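Local structure of agmatinase (Burkholderia thailandensis, 4DZ4) at residues Asp138-Ala150 with Leu177-Leu191. The protein probably hydrolyses agmatine to putrescine and urea at a two-manganese centre, as a member of the arginase family. Sequence-based numbering, arbitrary orientation.
Sequences DHYITYPLLIAHA and LNHGTMFYKAVKDGL. With MN (manganese (II) ion), chain P.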
ATOM      1  N   ASP B 138       7.918 -18.632 -10.876  1.00  9.20           N
ATOM      2  CA  ASP B 138       8.401 -19.370  -9.705  1.00  9.21           C
ATOM      3  C   ASP B 138       9.570 -20.294 -10.053  1.00  9.02           C
ATOM      4  O   ASP B 138       9.896 -20.507 -11.232  1.00  8.45           O
ATOM      5  CB  ASP B 138       7.243 -20.052  -8.939  1.00  9.62           C
ATOM      6  CG  ASP B 138       6.721 -21.340  -9.631  1.00 10.63           C
ATOM      7  OD1 ASP B 138       7.548 -22.187 -10.055  1.00 11.09           O
ATOM      8  OD2 ASP B 138       5.470 -21.525  -9.677  1.00 10.43           O
ATOM      9  N   HIS B 139      10.250 -20.780  -9.024  1.00  9.46           N
ATOM     10  CA  HIS B 139      11.515 -21.500  -9.248  1.00  9.65           C
ATOM     11  C   HIS B 139      11.391 -22.794 -10.016  1.00  9.65           C
ATOM     12  O   HIS B 139      12.391 -23.308 -10.542  1.00  9.34           O
ATOM     13  CB  HIS B 139      12.239 -21.733  -7.918  1.00 10.50           C
ATOM     14  CG  HIS B 139      13.746 -21.538  -8.015  1.00 10.89           C
ATOM     15  ND1 HIS B 139      14.508 -21.232  -6.944  1.00 11.05           N
ATOM     16  CD2 HIS B 139      14.607 -21.609  -9.106  1.00 10.66           C
ATOM     17  CE1 HIS B 139      15.784 -21.097  -7.330  1.00 10.94           C
ATOM     18  NE2 HIS B 139      15.853 -21.328  -8.659  1.00 11.07           N
ATOM     19  N   TYR B 140      10.180 -23.354 -10.084  1.00  9.45           N
ATOM     20  CA  TYR B 140      10.004 -24.601 -10.830  1.00  9.46           C
ATOM     21  C   TYR B 140      10.546 -24.458 -12.259  1.00  9.75           C
ATOM     22  O   TYR B 140      11.061 -25.434 -12.835  1.00  9.70           O
ATOM     23  CB  TYR B 140       8.533 -25.025 -10.879  1.00 10.12           C
ATOM     24  CG  TYR B 140       8.359 -26.260 -11.738  1.00 10.56           C
ATOM     25  CD1 TYR B 140       8.566 -27.526 -11.207  1.00 11.27           C
ATOM     26  CD2 TYR B 140       8.035 -26.144 -13.101  1.00 11.05           C
ATOM     27  CE1 TYR B 140       8.442 -28.662 -12.004  1.00 11.65           C
ATOM     28  CE2 TYR B 140       7.918 -27.267 -13.910  1.00 11.77           C
ATOM     29  CZ  TYR B 140       8.107 -28.524 -13.342  1.00 12.36           C
ATOM     30  OH  TYR B 140       7.991 -29.660 -14.126  1.00 13.86           O
ATOM     31  N   ILE B 141      10.437 -23.255 -12.833  1.00  9.17           N
ATOM     32  CA  ILE B 141      10.839 -23.087 -14.256  1.00  9.88           C
ATOM     33  C   ILE B 141      12.276 -23.536 -14.525  1.00 10.07           C
ATOM     34  O   ILE B 141      12.610 -23.955 -15.648  1.00 10.14           O
ATOM     35  CB  ILE B 141      10.611 -21.643 -14.784  1.00  9.62           C
ATOM     36  CG1 ILE B 141      11.645 -20.647 -14.202  1.00  9.48           C
ATOM     37  CG2 ILE B 141       9.142 -21.215 -14.542  1.00  9.90           C
ATOM     38  CD1 ILE B 141      11.597 -19.245 -14.819  1.00  9.53           C
ATOM     39  N   THR B 142      13.135 -23.453 -13.510  1.00  9.89           N
ATOM     40  CA  THR B 142      14.542 -23.780 -13.711  1.00 10.21           C
ATOM     41  C   THR B 142      14.790 -25.265 -14.059  1.00 10.56           C
ATOM     42  O   THR B 142      15.759 -25.597 -14.770  1.00 10.95           O
ATOM     43  CB  THR B 142      15.363 -23.351 -12.500  1.00  9.97           C
ATOM     44  OG1 THR B 142      15.121 -21.958 -12.253  1.00  9.61           O
ATOM     45  CG2 THR B 142      16.881 -23.570 -12.761  1.00 10.57           C
ATOM     46  N   TYR B 143      13.895 -26.135 -13.602  1.00 10.69           N
ATOM     47  CA  TYR B 143      14.020 -27.552 -13.919  1.00 11.04           C
ATOM     48  C   TYR B 143      13.873 -27.812 -15.434  1.00 11.12           C
ATOM     49  O   TYR B 143      14.793 -28.335 -16.052  1.00 11.65           O
ATOM     50  CB  TYR B 143      13.039 -28.367 -13.047  1.00 11.66           C
ATOM     51  CG  TYR B 143      12.986 -29.834 -13.341  1.00 12.78           C
ATOM     52  CD1 TYR B 143      14.164 -30.607 -13.459  1.00 13.30           C
ATOM     53  CD2 TYR B 143      11.750 -30.487 -13.458  1.00 13.65           C
ATOM     54  CE1 TYR B 143      14.099 -31.969 -13.731  1.00 14.24           C
ATOM     55  CE2 TYR B 143      11.678 -31.849 -13.754  1.00 14.55           C
ATOM     56  CZ  TYR B 143      12.867 -32.583 -13.857  1.00 15.12           C
ATOM     57  OH  TYR B 143      12.780 -33.925 -14.113  1.00 16.06           O
ATOM     58  N   PRO B 144      12.744 -27.409 -16.062  1.00 10.57           N
ATOM     59  CA  PRO B 144      12.739 -27.640 -17.515  1.00 11.00           C
ATOM     60  C   PRO B 144      13.801 -26.836 -18.273  1.00 10.98           C
ATOM     61  O   PRO B 144      14.300 -27.286 -19.315  1.00 11.40           O
ATOM     62  CB  PRO B 144      11.320 -27.198 -17.957  1.00 10.78           C
ATOM     63  CG  PRO B 144      10.733 -26.483 -16.750  1.00 10.28           C
ATOM     64  CD  PRO B 144      11.395 -27.115 -15.553  1.00 10.42           C
ATOM     65  N   LEU B 145      14.202 -25.680 -17.729  1.00 10.71           N
ATOM     66  CA  LEU B 145      15.279 -24.918 -18.359  1.00 11.10           C
ATOM     67  C   LEU B 145      16.575 -25.717 -18.313  1.00 11.69           C
ATOM     68  O   LEU B 145      17.301 -25.767 -19.315  1.00 12.01           O
ATOM     69  CB  LEU B 145      15.459 -23.544 -17.686  1.00 10.78           C
ATOM     70  CG  LEU B 145      14.317 -22.527 -17.919  1.00 10.57           C
ATOM     71  CD1 LEU B 145      14.596 -21.242 -17.140  1.00 10.16           C
ATOM     72  CD2 LEU B 145      14.106 -22.206 -19.410  1.00 11.60           C
ATOM     73  N   LEU B 146      16.855 -26.359 -17.182  1.00 11.55           N
ATOM     74  CA  LEU B 146      18.043 -27.200 -17.062  1.00 12.47           C
ATOM     75  C   LEU B 146      17.987 -28.410 -18.007  1.00 13.01           C
ATOM     76  O   LEU B 146      18.997 -28.818 -18.564  1.00 13.43           O
ATOM     77  CB  LEU B 146      18.241 -27.669 -15.619  1.00 12.24           C
ATOM     78  CG  LEU B 146      18.743 -26.600 -14.648  1.00 11.93           C
ATOM     79  CD1 LEU B 146      18.610 -27.148 -13.236  1.00 12.31           C
ATOM     80  CD2 LEU B 146      20.190 -26.157 -14.951  1.00 12.42           C
ATOM     81  N   ILE B 147      16.808 -28.998 -18.165  1.00 13.01           N
ATOM     82  CA  ILE B 147      16.648 -30.120 -19.109  1.00 13.41           C
ATOM     83  C   ILE B 147      17.126 -29.694 -20.492  1.00 13.94           C
ATOM     84  O   ILE B 147      17.936 -30.385 -21.121  1.00 14.37           O
ATOM     85  CB  ILE B 147      15.181 -30.625 -19.158  1.00 13.33           C
ATOM     86  CG1 ILE B 147      14.842 -31.324 -17.832  1.00 13.53           C
ATOM     87  CG2 ILE B 147      14.939 -31.553 -20.356  1.00 14.02           C
ATOM     88  CD1 ILE B 147      13.366 -31.602 -17.641  1.00 13.57           C
ATOM     89  N   ALA B 148      16.637 -28.541 -20.956  1.00 13.46           N
ATOM     90  CA  ALA B 148      16.949 -28.071 -22.296  1.00 14.38           C
ATOM     91  C   ALA B 148      18.431 -27.686 -22.386  1.00 14.73           C
ATOM     92  O   ALA B 148      19.096 -27.969 -23.392  1.00 15.78           O
ATOM     93  CB  ALA B 148      16.054 -26.882 -22.637  1.00 13.77           C
ATOM     94  N   HIS B 149      18.958 -27.078 -21.322  1.00 14.60           N
ATOM     95  CA  HIS B 149      20.393 -26.734 -21.286  1.00 15.58           C
ATOM     96  C   HIS B 149      21.322 -27.930 -21.313  1.00 16.83           C
ATOM     97  O   HIS B 149      22.343 -27.901 -21.986  1.00 17.43           O
ATOM     98  CB  HIS B 149      20.707 -25.803 -20.119  1.00 14.65           C
ATOM     99  CG  HIS B 149      20.372 -24.352 -20.408  1.00 14.34           C
ATOM    100  ND1 HIS B 149      19.109 -23.880 -20.368  1.00 13.80           N
ATOM    101  CD2 HIS B 149      21.185 -23.278 -20.779  1.00 14.57           C
ATOM    102  CE1 HIS B 149      19.115 -22.562 -20.688  1.00 13.95           C
ATOM    103  NE2 HIS B 149      20.386 -22.200 -20.948  1.00 13.99           N
ATOM    104  N   ALA B 150      20.977 -28.992 -20.594  1.00 17.44           N
ATOM    105  CA  ALA B 150      21.761 -30.228 -20.638  1.00 19.26           C
ATOM    106  C   ALA B 150      21.754 -30.862 -22.025  1.00 20.85           C
ATOM    107  O   ALA B 150      22.738 -31.500 -22.396  1.00 21.87           O
ATOM    108  CB  ALA B 150      21.269 -31.223 -19.590  1.00 19.24           C
ATOM    109  N   LEU B 177       4.283 -30.347  -9.637  1.00 13.72           N
ATOM    110  CA  LEU B 177       4.603 -29.008 -10.069  1.00 13.60           C
ATOM    111  C   LEU B 177       4.869 -28.291  -8.768  1.00 12.55           C
ATOM    112  O   LEU B 177       3.925 -27.839  -8.130  1.00 12.58           O
ATOM    113  CB  LEU B 177       3.365 -28.436 -10.763  1.00 15.21           C
ATOM    114  CG  LEU B 177       3.365 -27.158 -11.587  1.00 16.23           C
ATOM    115  CD1 LEU B 177       4.606 -27.072 -12.468  1.00 16.89           C
ATOM    116  CD2 LEU B 177       2.119 -27.193 -12.478  1.00 16.43           C
ATOM    117  N   ASN B 178       6.128 -28.325  -8.330  1.00 11.93           N
ATOM    118  CA  ASN B 178       6.512 -27.834  -6.991  1.00 12.11           C
ATOM    119  C   ASN B 178       7.862 -27.112  -7.063  1.00 11.96           C
ATOM    120  O   ASN B 178       8.899 -27.720  -7.398  1.00 12.27           O
ATOM    121  CB  ASN B 178       6.580 -29.012  -6.006  1.00 12.55           C
ATOM    122  CG  ASN B 178       6.672 -28.573  -4.542  1.00 12.67           C
ATOM    123  OD1 ASN B 178       7.323 -27.568  -4.211  1.00 12.29           O
ATOM    124  ND2 ASN B 178       6.048 -29.343  -3.664  1.00 13.47           N
ATOM    125  N   HIS B 179       7.848 -25.816  -6.731  1.00 11.40           N
ATOM    126  CA  HIS B 179       9.063 -24.989  -6.783  1.00 11.34           C
ATOM    127  C   HIS B 179      10.093 -25.314  -5.718  1.00 11.44           C
ATOM    128  O   HIS B 179      11.172 -24.731  -5.709  1.00 11.39           O
ATOM    129  CB  HIS B 179       8.696 -23.484  -6.770  1.00 10.49           C
ATOM    130  CG  HIS B 179       8.147 -22.993  -5.451  1.00 10.54           C
ATOM    131  ND1 HIS B 179       8.141 -21.666  -5.129  1.00 10.40           N
ATOM    132  CD2 HIS B 179       7.624 -23.666  -4.357  1.00 10.70           C
ATOM    133  CE1 HIS B 179       7.608 -21.510  -3.884  1.00 10.74           C
ATOM    134  NE2 HIS B 179       7.318 -22.722  -3.400  1.00 10.88           N
ATOM    135  N   GLY B 180       9.765 -26.247  -4.827  1.00 11.84           N
ATOM    136  CA  GLY B 180      10.640 -26.604  -3.727  1.00 12.01           C
ATOM    137  C   GLY B 180      11.253 -27.973  -3.857  1.00 11.95           C
ATOM    138  O   GLY B 180      12.010 -28.419  -2.979  1.00 12.30           O
ATOM    139  N   THR B 181      10.905 -28.695  -4.919  1.00 11.90           N
ATOM    140  CA  THR B 181      11.447 -30.065  -5.052  1.00 12.02           C
ATOM    141  C   THR B 181      12.066 -30.315  -6.430  1.00 12.28           C
ATOM    142  O   THR B 181      12.540 -31.433  -6.705  1.00 13.19           O
ATOM    143  CB  THR B 181      10.389 -31.149  -4.777  1.00 12.89           C
ATOM    144  OG1 THR B 181       9.373 -31.083  -5.784  1.00 13.06           O
ATOM    145  CG2 THR B 181       9.714 -30.950  -3.401  1.00 12.82           C
ATOM    146  N   MET B 182      12.071 -29.301  -7.289  1.00 11.76           N
ATOM    147  CA  MET B 182      12.560 -29.526  -8.672  1.00 12.12           C
ATOM    148  C   MET B 182      14.080 -29.747  -8.781  1.00 12.26           C
ATOM    149  O   MET B 182      14.552 -30.369  -9.751  1.00 12.51           O
ATOM    150  CB  MET B 182      12.056 -28.459  -9.657  1.00 11.85           C
ATOM    151  CG  MET B 182      12.771 -27.102  -9.626  1.00 11.47           C
ATOM    152  SD  MET B 182      12.263 -26.244  -8.140  1.00 11.60           S
ATOM    153  CE  MET B 182      13.642 -25.089  -8.014  1.00 10.87           C
ATOM    154  N   PHE B 183      14.845 -29.293  -7.787  1.00 11.99           N
ATOM    155  CA  PHE B 183      16.291 -29.615  -7.817  1.00 12.10           C
ATOM    156  C   PHE B 183      16.632 -30.973  -7.226  1.00 12.46           C
ATOM    157  O   PHE B 183      17.709 -31.505  -7.513  1.00 12.90           O
ATOM    158  CB  PHE B 183      17.200 -28.500  -7.234  1.00 11.75           C
ATOM    159  CG  PHE B 183      17.113 -27.174  -7.985  1.00 11.53           C
ATOM    160  CD1 PHE B 183      16.783 -27.129  -9.342  1.00 11.29           C
ATOM    161  CD2 PHE B 183      17.393 -25.981  -7.342  1.00 10.93           C
ATOM    162  CE1 PHE B 183      16.699 -25.924 -10.036  1.00 10.96           C
ATOM    163  CE2 PHE B 183      17.306 -24.768  -8.027  1.00 10.80           C
ATOM    164  CZ  PHE B 183      16.957 -24.728  -9.372  1.00 10.87           C
ATOM    165  N   TYR B 184      15.746 -31.520  -6.392  1.00 12.38           N
ATOM    166  CA  TYR B 184      15.818 -32.941  -6.080  1.00 12.72           C
ATOM    167  C   TYR B 184      15.700 -33.728  -7.389  1.00 13.49           C
ATOM    168  O   TYR B 184      16.494 -34.635  -7.645  1.00 13.65           O
ATOM    169  CB  TYR B 184      14.706 -33.334  -5.103  1.00 13.16           C
ATOM    170  CG  TYR B 184      14.609 -34.814  -4.768  1.00 13.92           C
ATOM    171  CD1 TYR B 184      15.413 -35.394  -3.766  1.00 14.12           C
ATOM    172  CD2 TYR B 184      13.682 -35.640  -5.436  1.00 14.39           C
ATOM    173  CE1 TYR B 184      15.280 -36.746  -3.455  1.00 15.35           C
ATOM    174  CE2 TYR B 184      13.574 -36.988  -5.146  1.00 15.61           C
ATOM    175  CZ  TYR B 184      14.373 -37.536  -4.159  1.00 15.75           C
ATOM    176  OH  TYR B 184      14.223 -38.863  -3.856  1.00 17.11           O
ATOM    177  N   LYS B 185      14.700 -33.378  -8.207  1.00 13.45           N
ATOM    178  CA  LYS B 185      14.513 -34.094  -9.477  1.00 14.15           C
ATOM    179  C   LYS B 185      15.715 -33.886 -10.396  1.00 14.38           C
ATOM    180  O   LYS B 185      16.177 -34.835 -11.023  1.00 15.12           O
ATOM    181  CB  LYS B 185      13.203 -33.645 -10.145  1.00 14.21           C
ATOM    182  CG  LYS B 185      11.994 -33.901  -9.233  1.00 14.38           C
ATOM    183  CD  LYS B 185      10.714 -33.359  -9.865  1.00 14.59           C
ATOM    184  CE  LYS B 185       9.546 -33.461  -8.884  1.00 14.86           C
ATOM    185  NZ  LYS B 185       8.336 -32.861  -9.548  1.00 14.39           N
ATOM    186  N   ALA B 186      16.232 -32.659 -10.460  1.00 13.97           N
ATOM    187  CA  ALA B 186      17.404 -32.336 -11.291  1.00 13.98           C
ATOM    188  C   ALA B 186      18.627 -33.182 -10.874  1.00 14.51           C
ATOM    189  O   ALA B 186      19.340 -33.692 -11.724  1.00 15.41           O
ATOM    190  CB  ALA B 186      17.736 -30.850 -11.222  1.00 13.63           C
ATOM    191  N   VAL B 187      18.839 -33.359  -9.568  1.00 14.60           N
ATOM    192  CA  VAL B 187      19.928 -34.227  -9.101  1.00 15.70           C
ATOM    193  C   VAL B 187      19.683 -35.700  -9.444  1.00 17.12           C
ATOM    194  O   VAL B 187      20.572 -36.394  -9.958  1.00 17.47           O
ATOM    195  CB  VAL B 187      20.217 -34.084  -7.590  1.00 15.39           C
ATOM    196  CG1 VAL B 187      21.161 -35.205  -7.125  1.00 16.47           C
ATOM    197  CG2 VAL B 187      20.811 -32.713  -7.315  1.00 15.05           C
ATOM    198  N   LYS B 188      18.468 -36.173  -9.190  1.00 17.94           N
ATOM    199  CA  LYS B 188      18.135 -37.554  -9.527  1.00 20.50           C
ATOM    200  C   LYS B 188      18.233 -37.829 -11.054  1.00 20.29           C
ATOM    201  O   LYS B 188      18.608 -38.932 -11.461  1.00 21.75           O
ATOM    202  CB  LYS B 188      16.756 -37.921  -8.969  1.00 22.31           C
ATOM    203  CG  LYS B 188      16.690 -37.854  -7.435  1.00 24.85           C
ATOM    204  CD  LYS B 188      17.622 -38.838  -6.725  1.00 27.08           C
ATOM    205  CE  LYS B 188      18.114 -38.217  -5.423  1.00 29.88           C
ATOM    206  NZ  LYS B 188      19.100 -39.058  -4.682  1.00 33.47           N
ATOM    207  N   ASP B 189      17.917 -36.840 -11.883  1.00 18.96           N
ATOM    208  CA  ASP B 189      18.038 -36.985 -13.347  1.00 19.29           C
ATOM    209  C   ASP B 189      19.495 -36.896 -13.820  1.00 20.24           C
ATOM    210  O   ASP B 189      19.758 -37.138 -14.996  1.00 21.04           O
ATOM    211  CB  ASP B 189      17.235 -35.920 -14.113  1.00 18.68           C
ATOM    212  CG  ASP B 189      15.725 -36.042 -13.933  1.00 18.83           C
ATOM    213  OD1 ASP B 189      15.229 -37.035 -13.337  1.00 18.95           O
ATOM    214  OD2 ASP B 189      15.040 -35.120 -14.430  1.00 18.19           O
ATOM    215  N   GLY B 190      20.422 -36.557 -12.924  1.00 19.56           N
ATOM    216  CA  GLY B 190      21.826 -36.325 -13.308  1.00 20.20           C
ATOM    217  C   GLY B 190      22.057 -35.051 -14.122  1.00 19.92           C
ATOM    218  O   GLY B 190      23.083 -34.939 -14.818  1.00 20.20           O
ATOM    219  N   LEU B 191      21.142 -34.075 -14.002  1.00 18.35           N
ATOM    220  CA  LEU B 191      21.270 -32.801 -14.717  1.00 18.56           C
ATOM    221  C   LEU B 191      22.346 -31.934 -14.120  1.00 18.66           C
ATOM    222  O   LEU B 191      22.972 -31.146 -14.834  1.00 19.05           O
ATOM    223  CB  LEU B 191      19.949 -32.008 -14.729  1.00 18.00           C
ATOM    224  CG  LEU B 191      18.799 -32.667 -15.491  1.00 18.74           C
ATOM    225  CD1 LEU B 191      17.563 -31.793 -15.406  1.00 18.39           C
ATOM    226  CD2 LEU B 191      19.185 -32.913 -16.948  1.00 19.36           C
TER
HETATM  227 MN    MN P 401      13.835 -21.466  -4.876  0.78 14.69          MN
HETATM  228  O   HOH W   1      12.908 -21.348  -3.168  1.00 13.72           O
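At the manganese centre of the arginase fold, H139 turns one ring face to M182 and F183. Its ND1 binds the manganese at 2.2 Å, a site completed by D163, D167, D246 and a water, while NE2 is hydrogen-bonded to T244, which holds the imidazole in its orientation. F183 presents its edge to that face in a T-shaped stack, centroids 5.1 Å apart and planes at 80°; M182 CE lies over the same face, 3.9 Å from the ring centroid, in a CH-pi contact. The long, flexible thioether of M182 bends at chi2, carrying the methyl into the corner of the T, also over the centre of the F183 ring. Next along the same rim of F183, at CZ and CE1, T142 CG2 meets the ring edge in its plane, while T142 OG1 bonds to D287.

Away from the metal, L177 lays an aliphatic methyl, CD1, on the flat Y140 face, 3.6 Å from its centroid. Y143 packs CB on M182 CB (3.5 Å), its ring between I147 CD1 and K185 CB on opposite faces. With CG anti to the backbone N (chi1 176°), this apolar ring reaches across to the end of helix 182-188, where its hydroxyl donates to the more exposed D189 OD2 at 2.6 Å, on the syn side. G190, with positive phi, closes that helix in a Schellman motif, and L191 then packs CD1 on I147 CG1 (3.7 Å) and CD2 on A150. Helices 142-150 and 182-188 run nearly parallel, 23° apart, beside a parallel sheet with the metal ligands at, or just beyond, its strands' C-terminal ends, the α/β architecture of arginases and agmatinases.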